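Local structure of putative archaeal ammonia monooxygenase subunit B (Candidatus Nitrosocaldus yellowstonii, 4O65) at residues R10-A21 against V59-V70. The protein is a copper-binding cupredoxin-domain protein, probably the B subunit of an archaeal ammonia monooxygenase, a membrane enzyme of ammonia oxidation. Sequence-based numbering, arbitrary orientation.
Sequences RFVKIEDETFSA and VLIVTGRLVSQV. With SO4 (sulfate ion), chain C.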
ATOM      1  N   ARG A  10      19.131   6.978   7.875  1.00 17.46           N
ATOM      2  CA  ARG A  10      19.825   8.285   7.964  1.00 20.25           C
ATOM      3  C   ARG A  10      20.036   8.928   6.613  1.00 19.20           C
ATOM      4  O   ARG A  10      20.315  10.163   6.541  1.00 20.59           O
ATOM      5  CB  ARG A  10      21.194   8.106   8.609  1.00 22.12           C
ATOM      6  CG  ARG A  10      21.163   7.512  10.022  1.00 31.00           C
ATOM      7  CD  ARG A  10      19.940   7.815  10.882  1.00 39.56           C
ATOM      8  NE  ARG A  10      20.129   7.217  12.205  1.00 48.53           N
ATOM      9  CZ  ARG A  10      19.214   6.581  12.949  1.00 53.66           C
ATOM     10  NH1 ARG A  10      17.950   6.372  12.537  1.00 46.30           N
ATOM     11  NH2 ARG A  10      19.604   6.114  14.137  1.00 52.15           N
ATOM     12  N   PHE A  11      19.832   8.159   5.546  1.00 18.34           N
ATOM     13  CA  PHE A  11      20.063   8.667   4.186  1.00 18.98           C
ATOM     14  C   PHE A  11      18.845   9.430   3.668  1.00 19.35           C
ATOM     15  O   PHE A  11      18.997  10.471   3.027  1.00 21.08           O
ATOM     16  CB  PHE A  11      20.378   7.541   3.216  1.00 18.55           C
ATOM     17  CG  PHE A  11      21.814   7.036   3.257  1.00 21.45           C
ATOM     18  CD1 PHE A  11      22.520   6.943   4.462  1.00 21.61           C
ATOM     19  CD2 PHE A  11      22.426   6.541   2.093  1.00 21.91           C
ATOM     20  CE1 PHE A  11      23.844   6.443   4.491  1.00 21.84           C
ATOM     21  CE2 PHE A  11      23.739   6.058   2.115  1.00 22.20           C
ATOM     22  CZ  PHE A  11      24.440   5.999   3.322  1.00 21.38           C
ATOM     23  N   VAL A  12      17.642   8.881   3.882  1.00 17.71           N
ATOM     24  CA  VAL A  12      16.389   9.547   3.397  1.00 18.05           C
ATOM     25  C   VAL A  12      15.371   9.328   4.497  1.00 18.24           C
ATOM     26  O   VAL A  12      15.120   8.170   4.893  1.00 18.57           O
ATOM     27  CB  VAL A  12      15.854   8.945   2.051  1.00 18.25           C
ATOM     28  CG1 VAL A  12      14.518   9.630   1.641  1.00 18.44           C
ATOM     29  CG2 VAL A  12      16.886   9.001   0.905  1.00 18.33           C
ATOM     30  N   LYS A  13      14.772  10.413   5.003  1.00 19.15           N
ATOM     31  CA  LYS A  13      13.777  10.296   6.090  1.00 19.32           C
ATOM     32  C   LYS A  13      12.393  10.265   5.501  1.00 18.15           C
ATOM     33  O   LYS A  13      12.118  10.938   4.501  1.00 19.09           O
ATOM     34  CB  LYS A  13      13.905  11.508   7.036  1.00 23.04           C
ATOM     35  CG  LYS A  13      13.130  11.325   8.328  1.00 29.68           C
ATOM     36  CD  LYS A  13      13.594  12.274   9.473  1.00 37.91           C
ATOM     37  CE  LYS A  13      12.738  11.925  10.693  1.00 43.54           C
ATOM     38  NZ  LYS A  13      12.701  12.997  11.718  1.00 46.71           N
ATOM     39  N   ILE A  14      11.507   9.507   6.125  1.00 17.21           N
ATOM     40  CA  ILE A  14      10.081   9.459   5.722  1.00 16.99           C
ATOM     41  C   ILE A  14       9.381  10.417   6.710  1.00 18.14           C
ATOM     42  O   ILE A  14       9.345  10.155   7.932  1.00 18.60           O
ATOM     43  CB  ILE A  14       9.565   8.040   5.939  1.00 17.21           C
ATOM     44  CG1 ILE A  14      10.289   7.101   4.942  1.00 16.40           C
ATOM     45  CG2 ILE A  14       8.004   7.968   5.788  1.00 17.97           C
ATOM     46  CD1 ILE A  14      10.026   5.607   5.326  1.00 16.54           C
ATOM     47  N   GLU A  15       8.919  11.553   6.199  1.00 18.33           N
ATOM     48  CA  GLU A  15       8.352  12.585   7.047  1.00 20.02           C
ATOM     49  C   GLU A  15       6.849  12.832   6.764  1.00 19.65           C
ATOM     50  O   GLU A  15       6.346  12.503   5.666  1.00 19.28           O
ATOM     51  CB  GLU A  15       9.127  13.895   6.838  1.00 20.61           C
ATOM     52  CG  GLU A  15      10.645  13.729   7.155  1.00 22.84           C
ATOM     53  CD  GLU A  15      11.407  15.047   7.118  1.00 29.07           C
ATOM     54  OE1 GLU A  15      10.779  16.141   6.996  1.00 28.68           O
ATOM     55  OE2 GLU A  15      12.651  14.986   7.178  1.00 28.17           O
ATOM     56  N   ASP A  16       6.153  13.346   7.789  1.00 20.00           N
ATOM     57  CA  ASP A  16       4.745  13.800   7.602  1.00 22.78           C
ATOM     58  C   ASP A  16       3.831  12.681   7.124  1.00 22.39           C
ATOM     59  O   ASP A  16       2.896  12.902   6.346  1.00 21.90           O
ATOM     60  CB  ASP A  16       4.742  14.977   6.669  1.00 23.63           C
ATOM     61  CG  ASP A  16       5.587  16.141   7.253  1.00 27.34           C
ATOM     62  OD1 ASP A  16       5.348  16.502   8.388  1.00 32.92           O
ATOM     63  OD2 ASP A  16       6.543  16.528   6.644  1.00 30.73           O
ATOM     64  N   GLU A  17       4.111  11.473   7.596  1.00 21.24           N
ATOM     65  CA  GLU A  17       3.308  10.302   7.161  1.00 21.08           C
ATOM     66  C   GLU A  17       1.853  10.466   7.674  1.00 23.48           C
ATOM     67  O   GLU A  17       1.641  10.838   8.858  1.00 23.46           O
ATOM     68  CB  GLU A  17       3.957   9.078   7.716  1.00 21.00           C
ATOM     69  CG  GLU A  17       3.237   7.783   7.345  1.00 21.71           C
ATOM     70  CD  GLU A  17       3.818   6.619   8.100  1.00 23.27           C
ATOM     71  OE1 GLU A  17       4.260   5.650   7.462  1.00 22.38           O
ATOM     72  OE2 GLU A  17       3.821   6.652   9.351  1.00 22.60           O
ATOM     73  N   THR A  18       0.831  10.233   6.799  1.00 20.65           N
ATOM     74  CA  THR A  18      -0.545  10.369   7.240  1.00 21.61           C
ATOM     75  C   THR A  18      -1.275   9.154   6.709  1.00 20.44           C
ATOM     76  O   THR A  18      -0.996   8.777   5.578  1.00 19.30           O
ATOM     77  CB  THR A  18      -1.228  11.609   6.625  1.00 24.11           C
ATOM     78  OG1 THR A  18      -0.545  12.772   7.097  1.00 29.04           O
ATOM     79  CG2 THR A  18      -2.679  11.643   7.052  1.00 24.98           C
ATOM     80  N   PHE A  19      -2.186   8.587   7.507  1.00 19.64           N
ATOM     81  CA  PHE A  19      -2.974   7.447   7.068  1.00 19.36           C
ATOM     82  C   PHE A  19      -4.398   7.944   6.958  1.00 18.62           C
ATOM     83  O   PHE A  19      -4.916   8.645   7.877  1.00 20.12           O
ATOM     84  CB  PHE A  19      -2.925   6.324   8.114  1.00 20.06           C
ATOM     85  CG  PHE A  19      -1.569   5.676   8.230  1.00 22.15           C
ATOM     86  CD1 PHE A  19      -0.565   6.275   8.988  1.00 24.25           C
ATOM     87  CD2 PHE A  19      -1.316   4.476   7.574  1.00 23.96           C
ATOM     88  CE1 PHE A  19       0.689   5.682   9.090  1.00 27.05           C
ATOM     89  CE2 PHE A  19      -0.042   3.869   7.654  1.00 25.32           C
ATOM     90  CZ  PHE A  19       0.946   4.487   8.432  1.00 22.53           C
ATOM     91  N   SER A  20      -5.089   7.533   5.885  1.00 18.39           N
ATOM     92  CA  SER A  20      -6.466   8.074   5.676  1.00 19.63           C
ATOM     93  C   SER A  20      -7.508   7.452   6.616  1.00 22.39           C
ATOM     94  O   SER A  20      -8.620   7.972   6.730  1.00 23.39           O
ATOM     95  CB  SER A  20      -6.920   7.837   4.225  1.00 19.97           C
ATOM     96  OG  SER A  20      -6.929   6.424   3.941  1.00 18.08           O
ATOM     97  N   ALA A  21      -7.222   6.286   7.181  1.00 22.00           N
ATOM     98  CA  ALA A  21      -8.213   5.622   8.040  1.00 23.53           C
ATOM     99  C   ALA A  21      -7.515   4.677   8.987  1.00 22.53           C
ATOM    100  O   ALA A  21      -6.423   4.181   8.678  1.00 22.48           O
ATOM    101  CB  ALA A  21      -9.180   4.778   7.166  1.00 23.11           C
ATOM    102  N   VAL A  59     -10.198   0.689   1.157  1.00 17.52           N
ATOM    103  CA  VAL A  59      -9.045   1.411   0.622  1.00 17.99           C
ATOM    104  C   VAL A  59      -8.390   2.293   1.681  1.00 16.98           C
ATOM    105  O   VAL A  59      -9.058   3.038   2.401  1.00 17.45           O
ATOM    106  CB  VAL A  59      -9.435   2.231  -0.622  1.00 19.05           C
ATOM    107  CG1 VAL A  59      -8.326   3.200  -1.034  1.00 19.27           C
ATOM    108  CG2 VAL A  59      -9.796   1.277  -1.752  1.00 18.33           C
ATOM    109  N   LEU A  60      -7.073   2.193   1.720  1.00 17.49           N
ATOM    110  CA  LEU A  60      -6.182   3.040   2.562  1.00 17.02           C
ATOM    111  C   LEU A  60      -5.325   3.894   1.684  1.00 17.18           C
ATOM    112  O   LEU A  60      -4.662   3.366   0.754  1.00 18.24           O
ATOM    113  CB  LEU A  60      -5.238   2.089   3.381  1.00 16.80           C
ATOM    114  CG  LEU A  60      -4.187   2.862   4.233  1.00 17.63           C
ATOM    115  CD1 LEU A  60      -4.873   3.670   5.356  1.00 18.99           C
ATOM    116  CD2 LEU A  60      -3.280   1.767   4.839  1.00 18.29           C
ATOM    117  N   ILE A  61      -5.253   5.195   2.010  1.00 17.63           N
ATOM    118  CA  ILE A  61      -4.262   6.090   1.440  1.00 16.59           C
ATOM    119  C   ILE A  61      -3.226   6.467   2.509  1.00 16.62           C
ATOM    120  O   ILE A  61      -3.585   6.879   3.627  1.00 16.83           O
ATOM    121  CB  ILE A  61      -4.948   7.396   0.931  1.00 17.48           C
ATOM    122  CG1 ILE A  61      -5.955   7.067  -0.216  1.00 18.69           C
ATOM    123  CG2 ILE A  61      -3.870   8.377   0.418  1.00 18.36           C
ATOM    124  CD1 ILE A  61      -6.744   8.319  -0.677  1.00 20.28           C
ATOM    125  N   VAL A  62      -1.945   6.355   2.135  1.00 16.08           N
ATOM    126  CA  VAL A  62      -0.879   6.792   3.032  1.00 17.02           C
ATOM    127  C   VAL A  62      -0.127   7.845   2.244  1.00 16.63           C
ATOM    128  O   VAL A  62       0.308   7.580   1.089  1.00 18.18           O
ATOM    129  CB  VAL A  62       0.098   5.617   3.396  1.00 18.23           C
ATOM    130  CG1 VAL A  62       1.154   6.139   4.426  1.00 19.80           C
ATOM    131  CG2 VAL A  62      -0.694   4.412   3.906  1.00 19.02           C
ATOM    132  N   THR A  63       0.097   8.998   2.865  1.00 16.82           N
ATOM    133  CA  THR A  63       0.854  10.032   2.175  1.00 18.18           C
ATOM    134  C   THR A  63       1.992  10.508   3.065  1.00 17.59           C
ATOM    135  O   THR A  63       1.950  10.282   4.284  1.00 18.52           O
ATOM    136  CB  THR A  63      -0.016  11.258   1.787  1.00 18.91           C
ATOM    137  OG1 THR A  63      -0.733  11.723   2.959  1.00 21.56           O
ATOM    138  CG2 THR A  63      -1.071  10.858   0.698  1.00 18.31           C
ATOM    139  N   GLY A  64       2.987  11.142   2.451  1.00 18.37           N
ATOM    140  CA  GLY A  64       4.124  11.709   3.231  1.00 18.57           C
ATOM    141  C   GLY A  64       5.140  12.328   2.301  1.00 19.32           C
ATOM    142  O   GLY A  64       4.830  12.604   1.127  1.00 19.34           O
ATOM    143  N   ARG A  65       6.358  12.551   2.802  1.00 18.56           N
ATOM    144  CA  ARG A  65       7.357  13.152   1.956  1.00 20.00           C
ATOM    145  C   ARG A  65       8.648  12.405   2.269  1.00 20.12           C
ATOM    146  O   ARG A  65       8.870  12.046   3.425  1.00 20.88           O
ATOM    147  CB  ARG A  65       7.605  14.651   2.351  1.00 23.94           C
ATOM    148  CG  ARG A  65       6.451  15.635   2.222  1.00 32.34           C
ATOM    149  CD  ARG A  65       6.959  17.098   2.571  1.00 33.38           C
ATOM    150  NE  ARG A  65       7.509  17.076   3.954  1.00 42.87           N
ATOM    151  CZ  ARG A  65       8.636  17.669   4.385  1.00 45.50           C
ATOM    152  NH1 ARG A  65       9.393  18.424   3.577  1.00 50.46           N
ATOM    153  NH2 ARG A  65       8.998  17.546   5.659  1.00 42.15           N
ATOM    154  N   LEU A  66       9.430  12.120   1.226  1.00 18.98           N
ATOM    155  CA  LEU A  66      10.756  11.471   1.389  1.00 18.89           C
ATOM    156  C   LEU A  66      11.768  12.593   1.294  1.00 20.10           C
ATOM    157  O   LEU A  66      11.747  13.392   0.334  1.00 22.93           O
ATOM    158  CB  LEU A  66      10.992  10.478   0.272  1.00 18.79           C
ATOM    159  CG  LEU A  66       9.861   9.472   0.128  1.00 19.69           C
ATOM    160  CD1 LEU A  66      10.096   8.570  -1.101  1.00 21.80           C
ATOM    161  CD2 LEU A  66       9.742   8.583   1.385  1.00 20.10           C
ATOM    162  N   VAL A  67      12.591  12.705   2.328  1.00 19.05           N
ATOM    163  CA  VAL A  67      13.505  13.857   2.413  1.00 20.06           C
ATOM    164  C   VAL A  67      14.942  13.382   2.462  1.00 19.72           C
ATOM    165  O   VAL A  67      15.391  12.700   3.420  1.00 18.98           O
ATOM    166  CB  VAL A  67      13.165  14.720   3.636  1.00 21.62           C
ATOM    167  CG1 VAL A  67      14.170  15.898   3.728  1.00 22.89           C
ATOM    168  CG2 VAL A  67      11.719  15.180   3.559  1.00 23.08           C
ATOM    169  N   SER A  68      15.697  13.720   1.420  1.00 20.47           N
ATOM    170  CA  SER A  68      17.087  13.219   1.295  1.00 21.38           C
ATOM    171  C   SER A  68      18.064  14.007   2.144  1.00 22.89           C
ATOM    172  O   SER A  68      18.006  15.234   2.173  1.00 22.33           O
ATOM    173  CB  SER A  68      17.539  13.299  -0.180  1.00 22.15           C
ATOM    174  OG  SER A  68      18.944  13.072  -0.327  1.00 23.07           O
ATOM    175  N   GLN A  69      18.955  13.290   2.839  1.00 21.49           N
ATOM    176  CA  GLN A  69      20.031  13.873   3.620  1.00 24.41           C
ATOM    177  C   GLN A  69      21.401  13.595   3.034  1.00 23.12           C
ATOM    178  O   GLN A  69      22.438  13.881   3.667  1.00 25.04           O
ATOM    179  CB  GLN A  69      19.919  13.368   5.056  1.00 28.25           C
ATOM    180  CG  GLN A  69      18.522  13.735   5.594  1.00 37.82           C
ATOM    181  CD  GLN A  69      18.362  13.550   7.081  1.00 48.10           C
ATOM    182  OE1 GLN A  69      18.463  12.418   7.613  1.00 47.55           O
ATOM    183  NE2 GLN A  69      18.098  14.662   7.777  1.00 48.36           N
ATOM    184  N   VAL A  70      21.437  13.107   1.803  1.00 22.62           N
ATOM    185  CA  VAL A  70      22.736  12.786   1.163  1.00 24.07           C
ATOM    186  C   VAL A  70      22.991  13.738  -0.022  1.00 27.08           C
ATOM    187  O   VAL A  70      22.086  14.407  -0.517  1.00 28.69           O
ATOM    188  CB  VAL A  70      22.823  11.322   0.647  1.00 26.14           C
ATOM    189  CG1 VAL A  70      22.563  10.308   1.771  1.00 24.52           C
ATOM    190  CG2 VAL A  70      21.815  11.102  -0.440  1.00 25.75           C
TER
HETATM  191  S   SO4 C 202      23.210   7.862  14.176  1.00 55.57           S
HETATM  192  O1  SO4 C 202      22.997   6.979  13.031  1.00 43.75           O
HETATM  193  O2  SO4 C 202      24.522   7.536  14.836  1.00 56.22           O
HETATM  194  O3  SO4 C 202      23.203   9.268  13.676  1.00 65.56           O
HETATM  195  O4  SO4 C 202      22.085   7.690  15.133  1.00 55.01           O
HETATM  196  O   HOH W   1      -3.114  10.005   3.626  1.00 20.72           O
HETATM  197  O   HOH W   2      -9.362   5.514   3.791  1.00 23.50           O
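Arg65 reaches across from strand 59-68 to Glu15 and Asp16, where the partner strand 12-19 is broken by a beta bulge. Its CB lies 4.1 Å from Glu15 O, beside the backbone bond from Arg65 N to that same oxygen. CD passes near Asp16 OD2, CZ lies between the two carboxylates, and the bend at chi3 (-58°) lets Arg65 NE and NH2 converge side-on upon this one oxygen, at 2.9 and 2.8 Å, with OD2 close to the guanidinium plane. Arg65 NH2 also forms a salt bridge with Glu15 OE1 at 2.6 Å, though here the carboxylate plane is turned 71° from the guanidinium. NH1 is paired with Glu110 of the next strand. Arginine suits this spot: a flexible arm carries a flat guanidinium whose several N-H donors serve three carboxylates. Val67 CG2 lies over the rim of one guanidinium face and 3.6 Å from Glu15 CD, giving the ion pairs an apolar neighbour. Gly64 fits the bulge because it has no side chain to meet Glu15 O. At the far end, Ser20 OG replaces a backbone carbonyl, accepting from Ile61 N at 2.8 Å. On the opposite face apolar Val12, Ile14, Phe19, Val62 and Leu66 suit the buried side of the sandwich, where Glu17 OE1 bonds Thr129. Strand 12-19 edges the four-stranded antiparallel sheet, 59-68 pairs onward with 110-119, and that face meets strands 123-133, which carries copper ligands His126 and His128, and 137-149.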